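Local coordinates for protein putative oxidoreductase (Mycobacterium avium, PDB 3QHA) that probably catalyses NAD(P)-dependent oxidation of a small hydroxy acid, as in the 3-hydroxyisobutyrate dehydrogenase family, using a Rossmann-fold domain to bind the dinucleotide, at residues R85-V88 / G89-G93; A136-R140 / G141-T145; I169-E173 / P174-T178; K200-A204 / A205-L209; E281-A284 / A285-V289. All coordinates share one frame; numbering follows the deposited sequence.

Contact 1 (R85-V88 / G89-G93); sequences REVV and GELAG
The last turns of helix 81-92, where V87 meets L91, belong to a beta-alpha-beta unit of the Rossmann domain. The helix is the crossover between strands 73-76 and 100-103. The two side chains are one turn apart and lie side by side, pointing the same way. V87 holds CG1 trans to its backbone N (chi1 171°), which brings CG1 to 3.9 Å from L91 CD1. L91 CG also rests over the backbone, 3.3 Å from V87 O. That same oxygen accepts the backbone bond from L91 N at 2.8 Å, and this bond is fairly straight at 163°. The carbonyl is therefore held by an N-H and covered by L91 CG at once.

Three more i to i+4 bonds run beside it. G89 N donates to R85 O, E90 N to E86 O at 2.9 Å, and A92 N to V88 O at 2.8 Å. The last is more bent, at 133°. A92 CB also packs on V88 O, at 3.2 Å.

V87 and L91 touch I76 of strand 73-76, I21 of strand 18-21 and V65 of helix 65-68. V88 lies on I76 and on L115 of helix 109-119, and A92 on L119. R85 reaches toward the same helix, with a weak bond to T111, while E90 packs on V65 and A66. E86 and G89 lie on the exposed side, and the helix covers the parallel part of the sheet with its apolar residues.

Contact 2 (A136-R140 / G141-T145); sequences AAAAR and GELAT
R140 and E142 pair across the end of helix 135-140, where the chain turns into strand 143-148. The arginine side chain starts beside the turn, with R140 CB 3.4 Å from G141 N. It is extended at chi2, then bends at chi3 (-55°), which carries the guanidinium back beside the helix. One face of that group has A136 O 3.8 Å above its plane, offset toward the rim. R140 NE hydrogen-bonds E142 OE1 at 3.1 Å and NH2 the same oxygen at 3.3 Å, both as part of a salt bridge. The grip is side-on, with both nitrogens on one atom. The oxygen lies near the guanidinium plane, but the two planes are turned 53° apart. NE comes from well above the carboxylate plane, NH2 from the syn side and less tilted, both on one face.

The backbone here forms a Schellman motif. G141 takes positive phi (72°), and E142 N donates to A137 O at 2.9 Å. The motif brings L143 back over the helix: CD2 touches A137 CB at 3.9 Å, and CD1 touches A138 CB at 4.0 Å. L143 also packs on M30 of helix 27-33 and W164 of helix 151-164. L222 of the second subunit covers A137, R140 and E142, and H218 NE2 of the second subunit hydrogen-bonds E142 O.

The ion pair thus spans the helix end at the subunit interface. Two N-H groups grip one oxygen, and the opposite charges probably offset each other.

Contact 3 (I169-E173 / P174-T178); sequences IHAGE and PGAGT
A type II beta turn from E173 to A176 joins strand 165-172 to helix 176-204. Here A171 and A176 meet as the chain passes from the Rossmann domain into the long helix that leads to the C-terminal domain. A171 CB lies 3.9 Å from A176 CB and 3.5 Å from A176 O, so the end of the strand packs directly on the first turn of the helix. The turn is closed by A176 N donating to E173 O at 3.0 Å, with an angle of 159° at the hydrogen.

P174 and G175 fill the two corners. G175 has positive phi (110°), as is usual at the third position of a type II turn, and is the N-cap residue of the helix. D128 of strand 125-132 holds this start from outside: OD1 accepts from G175 N, and OD2 is hydrogen-bonded with T178 OG1. Its charge at the helix N-terminus is probably favourable. I169 and A171 also touch M180, one turn further along the helix. L207 of the second subunit packs on A176.

G172, at phi 152°, passes very close to the helix start. A176 CB lies 3.6 Å from G172 N and 3.2 Å from E173 O.

Contact 4 (K200-A204 / A205-L209); sequences KLAEA and AGLDL
A202 and L209 touch where a Schellman motif ends helix 176-204 and the chain turns into helix 209-223. A202 CB meets L209 CD2 at 3.7 Å, and L207 CB lies 4.2 Å from A202 CB. The alanine methyl therefore packs against both leucines. L207 also leans on the backbone, with its CB 3.2 Å from A202 O. L209 CG is trans to its own carbonyl carbon (chi1 -62°), and this puts the CD2 branch back over the helix end.

The turn behind these contacts is held by three backbone bonds. A205 N donates to L201 O at 3.0 Å, and L207 N to A202 O at 2.8 Å. G206 N reaches E203 O at 2.9 Å, from well above the carbonyl plane. G206 has positive phi (78°), which turns the chain out of the helix and lets L207 fold back. A202 O thus takes a bond from L207 N while CB and CG of L207 cover it.

Further out, D208 starts the next helix as its N-cap, and its OD1 accepts from A211 N. The second subunit packs against several of these residues. L201 packs on M186 of the second subunit, L207 on its M180 and L209 on its R232. L201 and A204 also touch V269 after helix 245-268 of the same chain.

E203 has its strongest polar partner in the second subunit, where its OE1 accepts a hydrogen bond from M235 N. Within the chain, E203 OE1 lies 4.1 Å from L209 CD1.

Contact 5 (E281-A284 / A285-V289); sequences EGLA and AGLGV
L283 packs against L287 one turn further along helix 274-286, its CG 3.8 Å from L287 CD1. L283 CD1 also reaches L287 CG, at 4.1 Å. The two side chains cross at a slant. L283 holds CG trans to its backbone N (chi1 -177°), which directs its branches along the helix toward L287. L287 CG in turn covers L283 O at 3.4 Å. That oxygen accepts from L287 N at 2.8 Å, with the donor nearly in line with the C=O bond.

G286 N bonds to G282 O in the same way, at 2.9 Å. One residue earlier a water takes the place of a direct link. It donates to E281 O and accepts from A285 N at 2.7 Å, so the helix is opened slightly at G282.

The helix then stops in a Schellman motif. G288 has positive phi (74°), and V289 N returns to A284 O at 3.1 Å. V289 CG2 sits near the same oxygen.

L287 also touches F248 and R252 of helix 245-268, and A284 touches R252 and E256. In the second subunit A193 packs on L283 and C196 on L287.

L287 therefore lies between helix 245-268 and the second subunit, where L283 also packs. A284 O takes V289 N, and V289 O takes R252 NH1, so these two carbonyls are satisfied where the helix stops.

In the fold
The five contacts follow one another along the chain without overlap. Contacts 1 and 2 lie in the N-terminal Rossmann domain, their centres about 26 Å apart. Contact 2 touches contact 3 through neighbouring strands 143-148 and 165-172 of the sheet, where I169 N probably bonds to T145 O. Contact 3 starts helix 176-204 and contact 4 ends it, their centres about 42 Å apart on opposite sides of the chain's centre, so this helix runs from the Rossmann domain into the helical C-terminal domain. Contact 5 lies in that domain, about 28 Å between centres from contact 4. Contacts 2 to 5 all touch the second subunit, so both domains take part in the dimer.

Contact 1 (R85-V88 / G89-G93)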
loop_
_atom_site.group_PDB
_atom_site.type_symbol
_atom_site.label_atom_id
_atom_site.label_comp_id
_atom_site.label_asym_id
_atom_site.label_seq_id
_atom_site.Cartn_x
_atom_site.Cartn_y
_atom_site.Cartn_z
ATOM N N ARG B 85 -6.190 31.560 2.777
ATOM C CA ARG B 85 -6.067 32.814 3.523
ATOM C C ARG B 85 -7.116 33.847 3.103
ATOM O O ARG B 85 -7.688 34.528 3.954
ATOM C CB ARG B 85 -4.655 33.395 3.375
ATOM C CG ARG B 85 -3.615 32.660 4.207
ATOM C CD ARG B 85 -2.191 32.995 3.796
ATOM N NE ARG B 85 -1.227 32.138 4.487
ATOM C CZ ARG B 85 -0.781 32.329 5.729
ATOM N NH1 ARG B 85 -1.194 33.365 6.456
ATOM N NH2 ARG B 85 0.094 31.475 6.250
ATOM N N GLU B 86 -7.379 33.950 1.802
ATOM C CA GLU B 86 -8.350 34.923 1.298
ATOM C C GLU B 86 -9.793 34.594 1.682
ATOM O O GLU B 86 -10.523 35.473 2.134
ATOM C CB GLU B 86 -8.249 35.071 -0.221
ATOM C CG GLU B 86 -9.210 36.122 -0.775
ATOM C CD GLU B 86 -8.771 36.671 -2.114
ATOM O OE1 GLU B 86 -8.612 37.909 -2.230
ATOM O OE2 GLU B 86 -8.579 35.862 -3.046
ATOM N N VAL B 87 -10.204 33.344 1.487
ATOM C CA VAL B 87 -11.572 32.934 1.805
ATOM C C VAL B 87 -11.878 33.143 3.290
ATOM O O VAL B 87 -12.919 33.706 3.633
ATOM C CB VAL B 87 -11.847 31.462 1.408
ATOM C CG1 VAL B 87 -13.193 30.993 1.947
ATOM C CG2 VAL B 87 -11.792 31.300 -0.108
ATOM N N VAL B 88 -10.969 32.715 4.166
ATOM C CA VAL B 88 -11.179 32.874 5.608
ATOM C C VAL B 88 -11.172 34.357 5.985
ATOM O O VAL B 88 -11.938 34.783 6.847
ATOM C CB VAL B 88 -10.144 32.093 6.477
ATOM C CG1 VAL B 88 -9.929 30.680 5.939
ATOM C CG2 VAL B 88 -8.818 32.845 6.577
ATOM N N GLY B 89 -10.312 35.136 5.329
ATOM C CA GLY B 89 -10.289 36.590 5.499
ATOM C C GLY B 89 -11.604 37.250 5.118
ATOM O O GLY B 89 -12.029 38.211 5.756
ATOM N N GLU B 90 -12.246 36.728 4.074
ATOM C CA GLU B 90 -13.565 37.196 3.638
ATOM C C GLU B 90 -14.651 36.736 4.616
ATOM O O GLU B 90 -15.539 37.511 4.974
ATOM C CB GLU B 90 -13.855 36.689 2.215
ATOM C CG GLU B 90 -15.286 36.890 1.697
ATOM C CD GLU B 90 -15.602 38.321 1.288
ATOM O OE1 GLU B 90 -14.733 39.206 1.439
ATOM O OE2 GLU B 90 -16.731 38.559 0.805
ATOM N N LEU B 91 -14.573 35.475 5.038
ATOM C CA LEU B 91 -15.507 34.917 6.025
ATOM C C LEU B 91 -15.419 35.607 7.393
ATOM O O LEU B 91 -16.426 35.736 8.092
ATOM C CB LEU B 91 -15.249 33.417 6.219
ATOM C CG LEU B 91 -15.614 32.459 5.082
ATOM C CD1 LEU B 91 -15.067 31.066 5.377
ATOM C CD2 LEU B 91 -17.120 32.414 4.871
ATOM N N ALA B 92 -14.214 36.041 7.762
ATOM C CA ALA B 92 -13.941 36.572 9.104
ATOM C C ALA B 92 -14.751 37.824 9.445
ATOM O O ALA B 92 -15.063 38.061 10.615
ATOM C CB ALA B 92 -12.448 36.854 9.265
ATOM N N GLY B 93 -15.088 38.615 8.429
ATOM C CA GLY B 93 -15.890 39.826 8.617
ATOM C C GLY B 93 -17.395 39.603 8.664
ATOM O O GLY B 93 -18.148 40.549 8.902
#

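Contact 2 (A136-R140 / G141-T145)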
loop_
_atom_site.group_PDB
_atom_site.type_symbol
_atom_site.label_atom_id
_atom_site.label_comp_id
_atom_site.label_asym_id
_atom_site.label_seq_id
_atom_site.Cartn_x
_atom_site.Cartn_y
_atom_site.Cartn_z
ATOM N N ALA B 136 -14.157 8.882 -4.478
ATOM C CA ALA B 136 -15.186 7.857 -4.274
ATOM C C ALA B 136 -15.529 7.725 -2.795
ATOM O O ALA B 136 -16.706 7.727 -2.422
ATOM C CB ALA B 136 -14.726 6.518 -4.834
ATOM N N ALA B 137 -14.496 7.618 -1.962
ATOM C CA ALA B 137 -14.656 7.620 -0.509
ATOM C C ALA B 137 -15.406 8.863 -0.034
ATOM O O ALA B 137 -16.226 8.789 0.884
ATOM C CB ALA B 137 -13.293 7.542 0.174
ATOM N N ALA B 138 -15.116 10.000 -0.667
ATOM C CA ALA B 138 -15.726 11.281 -0.304
ATOM C C ALA B 138 -17.234 11.284 -0.527
ATOM O O ALA B 138 -17.985 11.785 0.309
ATOM C CB ALA B 138 -15.073 12.418 -1.085
ATOM N N ALA B 139 -17.672 10.723 -1.652
ATOM C CA ALA B 139 -19.100 10.617 -1.956
ATOM C C ALA B 139 -19.832 9.672 -0.991
ATOM O O ALA B 139 -21.005 9.890 -0.682
ATOM C CB ALA B 139 -19.304 10.162 -3.402
ATOM N N ARG B 140 -19.135 8.638 -0.518
ATOM C CA ARG B 140 -19.734 7.603 0.340
ATOM C C ARG B 140 -19.688 7.928 1.836
ATOM O O ARG B 140 -20.270 7.206 2.648
ATOM C CB ARG B 140 -19.033 6.258 0.113
ATOM C CG ARG B 140 -19.244 5.655 -1.270
ATOM C CD ARG B 140 -18.846 4.182 -1.293
ATOM N NE ARG B 140 -17.474 3.980 -0.822
ATOM C CZ ARG B 140 -16.398 3.829 -1.596
ATOM N NH1 ARG B 140 -16.488 3.838 -2.926
ATOM N NH2 ARG B 140 -15.208 3.660 -1.029
ATOM N N GLY B 141 -18.993 9.001 2.201
ATOM C CA GLY B 141 -18.808 9.359 3.602
ATOM C C GLY B 141 -17.849 8.427 4.324
ATOM O O GLY B 141 -18.029 8.151 5.510
ATOM N N GLU B 142 -16.829 7.955 3.608
ATOM C CA GLU B 142 -15.860 6.995 4.147
ATOM C C GLU B 142 -14.433 7.548 4.216
ATOM O O GLU B 142 -13.475 6.787 4.368
ATOM C CB GLU B 142 -15.901 5.695 3.327
ATOM C CG GLU B 142 -16.976 4.730 3.804
ATOM C CD GLU B 142 -17.266 3.607 2.822
ATOM O OE1 GLU B 142 -16.386 3.282 1.991
ATOM O OE2 GLU B 142 -18.384 3.042 2.885
ATOM N N LEU B 143 -14.288 8.869 4.135
ATOM C CA LEU B 143 -12.968 9.495 4.212
ATOM C C LEU B 143 -12.281 9.259 5.553
ATOM O O LEU B 143 -12.926 8.939 6.555
ATOM C CB LEU B 143 -13.055 11.008 3.968
ATOM C CG LEU B 143 -13.177 11.466 2.515
ATOM C CD1 LEU B 143 -13.245 12.983 2.448
ATOM C CD2 LEU B 143 -12.021 10.939 1.661
ATOM N N ALA B 144 -10.961 9.399 5.540
ATOM C CA ALA B 144 -10.198 9.620 6.751
ATOM C C ALA B 144 -9.941 11.116 6.833
ATOM O O ALA B 144 -9.719 11.765 5.810
ATOM C CB ALA B 144 -8.892 8.860 6.707
ATOM N N THR B 145 -10.000 11.669 8.041
ATOM C CA THR B 145 -9.599 13.054 8.261
ATOM C C THR B 145 -8.762 13.177 9.532
ATOM O O THR B 145 -9.026 12.507 10.528
ATOM C CB THR B 145 -10.808 14.014 8.318
ATOM O OG1 THR B 145 -10.337 15.366 8.391
ATOM C CG2 THR B 145 -11.705 13.711 9.516
#

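Contact 3 (I169-E173 / P174-T178)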
loop_
_atom_site.group_PDB
_atom_site.type_symbol
_atom_site.label_atom_id
_atom_site.label_comp_id
_atom_site.label_asym_id
_atom_site.label_seq_id
_atom_site.Cartn_x
_atom_site.Cartn_y
_atom_site.Cartn_z
ATOM N N ILE B 169 -9.487 11.411 13.197
ATOM C CA ILE B 169 -8.392 11.484 14.152
ATOM C C ILE B 169 -8.282 12.897 14.706
ATOM O O ILE B 169 -8.269 13.870 13.947
ATOM C CB ILE B 169 -7.032 11.122 13.503
ATOM C CG1 ILE B 169 -7.084 9.743 12.835
ATOM C CG2 ILE B 169 -5.920 11.166 14.539
ATOM C CD1 ILE B 169 -7.431 8.598 13.776
ATOM N N HIS B 170 -8.208 12.999 16.031
ATOM C CA HIS B 170 -7.849 14.246 16.685
ATOM C C HIS B 170 -6.338 14.238 16.857
ATOM O O HIS B 170 -5.806 13.711 17.839
ATOM C CB HIS B 170 -8.560 14.400 18.031
ATOM C CG HIS B 170 -8.389 15.753 18.646
ATOM N ND1 HIS B 170 -8.517 15.980 19.998
ATOM C CD2 HIS B 170 -8.079 16.949 18.092
ATOM C CE1 HIS B 170 -8.305 17.259 20.250
ATOM N NE2 HIS B 170 -8.036 17.869 19.110
ATOM N N ALA B 171 -5.653 14.809 15.870
ATOM C CA ALA B 171 -4.197 14.742 15.787
ATOM C C ALA B 171 -3.536 15.607 16.853
ATOM O O ALA B 171 -2.407 15.341 17.255
ATOM C CB ALA B 171 -3.730 15.163 14.406
ATOM N N GLY B 172 -4.249 16.639 17.297
ATOM C CA GLY B 172 -3.744 17.569 18.302
ATOM C C GLY B 172 -4.368 18.945 18.159
ATOM O O GLY B 172 -5.506 19.080 17.710
ATOM N N GLU B 173 -3.609 19.963 18.553
ATOM C CA GLU B 173 -4.009 21.365 18.405
ATOM C C GLU B 173 -3.959 21.768 16.930
ATOM O O GLU B 173 -3.512 20.981 16.095
ATOM C CB GLU B 173 -3.082 22.258 19.245
ATOM C CG GLU B 173 -3.273 22.076 20.743
ATOM C CD GLU B 173 -2.402 23.000 21.577
ATOM O OE1 GLU B 173 -1.158 22.921 21.464
ATOM O OE2 GLU B 173 -2.963 23.795 22.365
ATOM N N PRO B 174 -4.431 22.985 16.597
ATOM C CA PRO B 174 -4.342 23.420 15.205
ATOM C C PRO B 174 -2.919 23.388 14.646
ATOM O O PRO B 174 -1.988 23.899 15.270
ATOM C CB PRO B 174 -4.889 24.845 15.260
ATOM C CG PRO B 174 -5.904 24.775 16.340
ATOM C CD PRO B 174 -5.258 23.914 17.389
ATOM N N GLY B 175 -2.775 22.773 13.477
ATOM C CA GLY B 175 -1.478 22.527 12.858
ATOM C C GLY B 175 -1.117 21.049 12.872
ATOM O O GLY B 175 -0.393 20.578 11.994
ATOM N N ALA B 176 -1.622 20.322 13.869
ATOM C CA ALA B 176 -1.316 18.897 14.038
ATOM C C ALA B 176 -1.926 18.030 12.937
ATOM O O ALA B 176 -1.348 17.016 12.548
ATOM C CB ALA B 176 -1.792 18.412 15.405
ATOM N N GLY B 177 -3.100 18.424 12.452
ATOM C CA GLY B 177 -3.731 17.741 11.333
ATOM C C GLY B 177 -2.842 17.796 10.108
ATOM O O GLY B 177 -2.561 16.769 9.489
ATOM N N THR B 178 -2.387 19.004 9.777
ATOM C CA THR B 178 -1.509 19.221 8.633
ATOM C C THR B 178 -0.290 18.317 8.732
ATOM O O THR B 178 0.053 17.621 7.783
ATOM C CB THR B 178 -1.026 20.687 8.559
ATOM O OG1 THR B 178 -2.152 21.556 8.384
ATOM C CG2 THR B 178 -0.055 20.880 7.402
#

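Contact 4 (K200-A204 / A205-L209)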
loop_
_atom_site.group_PDB
_atom_site.type_symbol
_atom_site.label_atom_id
_atom_site.label_comp_id
_atom_site.label_asym_id
_atom_site.label_seq_id
_atom_site.Cartn_x
_atom_site.Cartn_y
_atom_site.Cartn_z
ATOM N N LYS B 200 10.289 -0.177 -13.501
ATOM C CA LYS B 200 11.477 -0.065 -14.345
ATOM C C LYS B 200 12.250 -1.383 -14.344
ATOM O O LYS B 200 12.712 -1.839 -15.389
ATOM C CB LYS B 200 12.374 1.081 -13.871
ATOM N N LEU B 201 12.369 -1.990 -13.164
ATOM C CA LEU B 201 13.030 -3.284 -13.018
ATOM C C LEU B 201 12.290 -4.382 -13.777
ATOM O O LEU B 201 12.899 -5.145 -14.529
ATOM C CB LEU B 201 13.115 -3.671 -11.541
ATOM C CG LEU B 201 13.889 -4.952 -11.221
ATOM C CD1 LEU B 201 15.332 -4.842 -11.694
ATOM C CD2 LEU B 201 13.831 -5.246 -9.729
ATOM N N ALA B 202 10.979 -4.457 -13.564
ATOM C CA ALA B 202 10.145 -5.482 -14.188
ATOM C C ALA B 202 10.277 -5.447 -15.707
ATOM O O ALA B 202 10.396 -6.488 -16.351
ATOM C CB ALA B 202 8.690 -5.291 -13.782
ATOM N N GLU B 203 10.275 -4.241 -16.267
ATOM C CA GLU B 203 10.348 -4.061 -17.714
ATOM C C GLU B 203 11.721 -4.441 -18.279
ATOM O O GLU B 203 11.801 -5.099 -19.313
ATOM C CB GLU B 203 9.995 -2.619 -18.090
ATOM C CG GLU B 203 10.248 -2.271 -19.551
ATOM C CD GLU B 203 9.735 -0.896 -19.913
ATOM O OE1 GLU B 203 8.507 -0.733 -20.044
ATOM O OE2 GLU B 203 10.562 0.023 -20.072
ATOM N N ALA B 204 12.792 -4.035 -17.600
ATOM C CA ALA B 204 14.145 -4.402 -18.024
ATOM C C ALA B 204 14.333 -5.918 -17.980
ATOM O O ALA B 204 15.077 -6.479 -18.784
ATOM C CB ALA B 204 15.185 -3.710 -17.158
ATOM N N ALA B 205 13.646 -6.568 -17.041
ATOM C CA ALA B 205 13.651 -8.027 -16.916
ATOM C C ALA B 205 12.674 -8.736 -17.869
ATOM O O ALA B 205 12.540 -9.959 -17.815
ATOM C CB ALA B 205 13.346 -8.422 -15.472
ATOM N N GLY B 206 11.986 -7.977 -18.721
ATOM C CA GLY B 206 11.087 -8.545 -19.731
ATOM C C GLY B 206 9.729 -8.994 -19.215
ATOM O O GLY B 206 9.087 -9.856 -19.819
ATOM N N LEU B 207 9.281 -8.404 -18.112
ATOM C CA LEU B 207 8.025 -8.802 -17.484
ATOM C C LEU B 207 6.872 -7.891 -17.898
ATOM O O LEU B 207 7.082 -6.767 -18.352
ATOM C CB LEU B 207 8.171 -8.804 -15.960
ATOM C CG LEU B 207 9.277 -9.714 -15.414
ATOM C CD1 LEU B 207 9.516 -9.439 -13.941
ATOM C CD2 LEU B 207 8.937 -11.180 -15.643
ATOM N N ASP B 208 5.656 -8.400 -17.729
ATOM C CA ASP B 208 4.433 -7.685 -18.085
ATOM C C ASP B 208 4.011 -6.771 -16.931
ATOM O O ASP B 208 3.721 -7.248 -15.830
ATOM C CB ASP B 208 3.334 -8.706 -18.411
ATOM C CG ASP B 208 2.015 -8.061 -18.785
ATOM O OD1 ASP B 208 1.176 -7.854 -17.889
ATOM O OD2 ASP B 208 1.803 -7.788 -19.985
ATOM N N LEU B 209 3.976 -5.465 -17.192
ATOM C CA LEU B 209 3.643 -4.475 -16.170
ATOM C C LEU B 209 2.176 -4.529 -15.726
ATOM O O LEU B 209 1.885 -4.328 -14.547
ATOM C CB LEU B 209 4.000 -3.063 -16.652
ATOM C CG LEU B 209 5.478 -2.794 -16.959
ATOM C CD1 LEU B 209 5.719 -1.300 -17.144
ATOM C CD2 LEU B 209 6.398 -3.343 -15.869
#

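Contact 5 (E281-A284 / A285-V289)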
loop_
_atom_site.group_PDB
_atom_site.type_symbol
_atom_site.label_atom_id
_atom_site.label_comp_id
_atom_site.label_asym_id
_atom_site.label_seq_id
_atom_site.Cartn_x
_atom_site.Cartn_y
_atom_site.Cartn_z
ATOM N N GLU B 281 19.748 -0.781 3.108
ATOM C CA GLU B 281 20.686 -0.350 4.157
ATOM C C GLU B 281 19.991 0.039 5.469
ATOM O O GLU B 281 20.544 -0.176 6.550
ATOM C CB GLU B 281 21.537 0.834 3.674
ATOM C CG GLU B 281 22.418 0.537 2.456
ATOM C CD GLU B 281 23.059 1.784 1.855
ATOM O OE1 GLU B 281 23.620 1.679 0.742
ATOM O OE2 GLU B 281 23.014 2.865 2.489
ATOM N N GLY B 282 18.788 0.603 5.371
ATOM C CA GLY B 282 18.108 1.192 6.532
ATOM C C GLY B 282 16.928 0.426 7.110
ATOM O O GLY B 282 16.434 0.780 8.187
ATOM N N LEU B 283 16.472 -0.617 6.417
ATOM C CA LEU B 283 15.258 -1.331 6.819
ATOM C C LEU B 283 15.334 -1.842 8.249
ATOM O O LEU B 283 14.433 -1.590 9.051
ATOM C CB LEU B 283 14.984 -2.514 5.890
ATOM C CG LEU B 283 13.700 -3.290 6.184
ATOM C CD1 LEU B 283 12.471 -2.409 5.936
ATOM C CD2 LEU B 283 13.652 -4.554 5.340
ATOM N N ALA B 284 16.407 -2.572 8.548
ATOM C CA ALA B 284 16.609 -3.169 9.866
ATOM C C ALA B 284 16.459 -2.132 10.979
ATOM O O ALA B 284 15.740 -2.359 11.951
ATOM C CB ALA B 284 17.977 -3.836 9.942
ATOM N N ALA B 285 17.129 -0.994 10.816
ATOM C CA ALA B 285 17.063 0.100 11.788
ATOM C C ALA B 285 15.662 0.696 11.870
ATOM O O ALA B 285 15.155 0.957 12.962
ATOM C CB ALA B 285 18.075 1.185 11.441
ATOM N N GLY B 286 15.042 0.910 10.713
ATOM C CA GLY B 286 13.678 1.435 10.653
ATOM C C GLY B 286 12.678 0.555 11.384
ATOM O O GLY B 286 11.801 1.060 12.075
ATOM N N LEU B 287 12.819 -0.761 11.236
ATOM C CA LEU B 287 11.960 -1.730 11.930
ATOM C C LEU B 287 12.222 -1.841 13.440
ATOM O O LEU B 287 11.476 -2.522 14.150
ATOM C CB LEU B 287 12.118 -3.118 11.303
ATOM C CG LEU B 287 11.612 -3.297 9.869
ATOM C CD1 LEU B 287 12.071 -4.635 9.315
ATOM C CD2 LEU B 287 10.096 -3.180 9.803
ATOM N N GLY B 288 13.276 -1.196 13.933
ATOM C CA GLY B 288 13.639 -1.294 15.345
ATOM C C GLY B 288 14.274 -2.627 15.712
ATOM O O GLY B 288 14.284 -3.009 16.883
ATOM N N VAL B 289 14.792 -3.336 14.710
ATOM C CA VAL B 289 15.588 -4.544 14.930
ATOM C C VAL B 289 16.900 -4.427 14.147
ATOM O O VAL B 289 17.136 -5.177 13.199
ATOM C CB VAL B 289 14.822 -5.835 14.537
ATOM C CG1 VAL B 289 13.755 -6.153 15.575
ATOM C CG2 VAL B 289 14.209 -5.713 13.148
HETATM O O HOH W 1 19.272 -0.600 9.156
#